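Side-chain contact in teichoic acid biosynthesis protein F (Staphylococcus epidermidis, PDB 3L7I), which belongs to a transferase family with the GT-B fold and probably takes part in teichoic acid biosynthesis: residues S368-Y373 / Y606-E611. Sequence-based numbering, arbitrary orientation.
Sequences SPKYIY and YNDVSE
Tyr371 and Lys370, neighbours on helix 367-379, both reach for one carboxylate oxygen of Asp608, a compact case of an N-cap residue whose two oxygens serve different masters. The phenol donates the firmer bond, Tyr371 OH to Asp608 OD1 at 2.8 Å, entering on the syn side of that oxygen and 22° out of the carboxylate plane. Asp608 OD1 sits at the ring edge, near its plane, while the carboxylate plane is turned 84° from the ring. Lys370 adds a salt bridge, weak as a hydrogen bond, with NZ 3.3 Å from Asp608 OD1; a chain extended beyond CG carries the ammonium across the gap from its turn of helix.

The other oxygen looks back into its own segment. Asp608 OD2 accepts from the backbone N of Glu611 at 3.3 Å and, more weakly and with a bent geometry, from the backbone N of Ser610, capping the first turn of helix 609-614. Asp608 CG lies anti to its own backbone N (chi1 -165°), which leaves the carboxylate spanning helix start and partner helix.

Beyond these bonds the contact is thin: helix 367-379 and the N-cap of helix 609-614 meet through side-chain ends, and the Lys370 and Asp608 CA atoms stay 9.9 Å apart. Tyr606 OH donates to Glu611 OE1 at 2.7 Å, a bond inside 606-611 that links the residue two before the cap to the first turn. Val514 of helix 513-517 touches both Tyr371 and Ser610, and Ser707 of helix 706-721 also packs on Tyr371. The contact thus bridges the two Rossmann-like halves of the GT-B fold, joining the helix that follows strand 354-358 of one parallel sheet to the helix that precedes strand 618-621 of the other.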
loop_
_atom_site.group_PDB
_atom_site.type_symbol
_atom_site.label_atom_id
_atom_site.label_comp_id
_atom_site.label_asym_id
_atom_site.label_seq_id
_atom_site.Cartn_x
_atom_site.Cartn_y
_atom_site.Cartn_z
ATOM N N SER A 368 22.301 32.427 -26.353
ATOM C CA SER A 368 23.580 31.769 -26.468
ATOM C C SER A 368 23.490 30.277 -26.794
ATOM O O SER A 368 24.350 29.751 -27.498
ATOM C CB SER A 368 24.391 32.001 -25.200
ATOM O OG SER A 368 25.122 33.197 -25.307
ATOM N N PRO A 369 22.472 29.576 -26.271
ATOM C CA PRO A 369 22.317 28.190 -26.732
ATOM C C PRO A 369 22.107 28.105 -28.254
ATOM O O PRO A 369 22.612 27.167 -28.903
ATOM C CB PRO A 369 21.067 27.718 -25.996
ATOM C CG PRO A 369 21.089 28.511 -24.739
ATOM C CD PRO A 369 21.590 29.878 -25.136
ATOM N N LYS A 370 21.371 29.073 -28.806
ATOM C CA LYS A 370 21.073 29.057 -30.223
ATOM C C LYS A 370 22.379 29.060 -31.030
ATOM O O LYS A 370 22.561 28.228 -31.938
ATOM C CB LYS A 370 20.147 30.220 -30.609
ATOM C CG LYS A 370 20.267 30.678 -32.091
ATOM C CD LYS A 370 19.104 31.579 -32.515
ATOM C CE LYS A 370 19.453 32.485 -33.704
ATOM N NZ LYS A 370 18.226 33.074 -34.356
ATOM N N TYR A 371 23.292 29.968 -30.675
ATOM C CA TYR A 371 24.558 30.107 -31.391
ATOM C C TYR A 371 25.534 28.950 -31.154
ATOM O O TYR A 371 26.268 28.563 -32.065
ATOM C CB TYR A 371 25.205 31.459 -31.089
ATOM C CG TYR A 371 24.417 32.595 -31.692
ATOM C CD1 TYR A 371 23.319 33.129 -31.028
ATOM C CD2 TYR A 371 24.746 33.114 -32.941
ATOM C CE1 TYR A 371 22.583 34.150 -31.583
ATOM C CE2 TYR A 371 24.018 34.133 -33.501
ATOM C CZ TYR A 371 22.934 34.647 -32.819
ATOM O OH TYR A 371 22.201 35.666 -33.374
ATOM N N ILE A 372 25.541 28.396 -29.944
ATOM C CA ILE A 372 26.357 27.224 -29.684
ATOM C C ILE A 372 25.891 26.145 -30.653
ATOM O O ILE A 372 26.708 25.495 -31.308
ATOM C CB ILE A 372 26.275 26.758 -28.195
ATOM C CG1 ILE A 372 26.930 27.799 -27.279
ATOM C CG2 ILE A 372 26.938 25.393 -27.997
ATOM C CD1 ILE A 372 26.742 27.522 -25.779
ATOM N N TYR A 373 24.571 26.015 -30.782
ATOM C CA TYR A 373 23.958 25.015 -31.662
ATOM C C TYR A 373 24.239 25.251 -33.141
ATOM O O TYR A 373 24.617 24.323 -33.861
ATOM C CB TYR A 373 22.448 24.935 -31.445
ATOM C CG TYR A 373 21.713 24.122 -32.485
ATOM C CD1 TYR A 373 21.868 22.745 -32.554
ATOM C CD2 TYR A 373 20.854 24.733 -33.392
ATOM C CE1 TYR A 373 21.189 21.989 -33.500
ATOM C CE2 TYR A 373 20.166 23.991 -34.343
ATOM C CZ TYR A 373 20.336 22.616 -34.389
ATOM O OH TYR A 373 19.654 21.876 -35.324
ATOM N N TYR A 606 10.394 40.154 -31.558
ATOM C CA TYR A 606 11.429 39.750 -32.504
ATOM C C TYR A 606 12.303 38.636 -31.910
ATOM O O TYR A 606 12.743 38.748 -30.778
ATOM C CB TYR A 606 12.258 40.972 -32.897
ATOM C CG TYR A 606 13.180 40.752 -34.065
ATOM C CD1 TYR A 606 14.542 40.537 -33.875
ATOM C CD2 TYR A 606 12.688 40.759 -35.363
ATOM C CE1 TYR A 606 15.389 40.329 -34.952
ATOM C CE2 TYR A 606 13.520 40.546 -36.446
ATOM C CZ TYR A 606 14.869 40.333 -36.238
ATOM O OH TYR A 606 15.685 40.122 -37.327
ATOM N N ASN A 607 12.531 37.554 -32.652
ATOM C CA ASN A 607 13.227 36.381 -32.099
ATOM C C ASN A 607 14.584 36.721 -31.498
ATOM O O ASN A 607 14.960 36.212 -30.449
ATOM C CB ASN A 607 13.440 35.313 -33.175
ATOM C CG ASN A 607 12.231 35.147 -34.093
ATOM O OD1 ASN A 607 11.147 35.678 -33.819
ATOM N ND2 ASN A 607 12.412 34.400 -35.192
ATOM N N ASP A 608 15.309 37.607 -32.167
ATOM C CA ASP A 608 16.738 37.768 -31.918
ATOM C C ASP A 608 17.212 39.211 -31.586
ATOM O O ASP A 608 17.189 40.129 -32.414
ATOM C CB ASP A 608 17.514 37.171 -33.098
ATOM C CG ASP A 608 18.965 36.952 -32.784
ATOM O OD1 ASP A 608 19.433 35.804 -32.952
ATOM O OD2 ASP A 608 19.628 37.930 -32.358
ATOM N N VAL A 609 17.677 39.391 -30.365
ATOM C CA VAL A 609 17.909 40.723 -29.874
ATOM C C VAL A 609 19.255 41.287 -30.341
ATOM O O VAL A 609 19.442 42.521 -30.395
ATOM C CB VAL A 609 17.790 40.759 -28.338
ATOM C CG1 VAL A 609 19.073 40.282 -27.704
ATOM C CG2 VAL A 609 17.480 42.160 -27.879
ATOM N N SER A 610 20.190 40.403 -30.679
ATOM C CA SER A 610 21.523 40.852 -31.088
ATOM C C SER A 610 21.445 41.480 -32.467
ATOM O O SER A 610 22.160 42.429 -32.782
ATOM C CB SER A 610 22.496 39.684 -31.121
ATOM O OG SER A 610 21.983 38.615 -30.357
ATOM N N GLU A 611 20.565 40.928 -33.287
ATOM C CA GLU A 611 20.284 41.506 -34.583
ATOM C C GLU A 611 19.691 42.899 -34.421
ATOM O O GLU A 611 20.046 43.812 -35.159
ATOM C CB GLU A 611 19.361 40.596 -35.400
ATOM C CG GLU A 611 20.001 39.257 -35.733
ATOM C CD GLU A 611 19.157 38.405 -36.637
ATOM O OE1 GLU A 611 17.961 38.721 -36.804
ATOM O OE2 GLU A 611 19.687 37.411 -37.181
#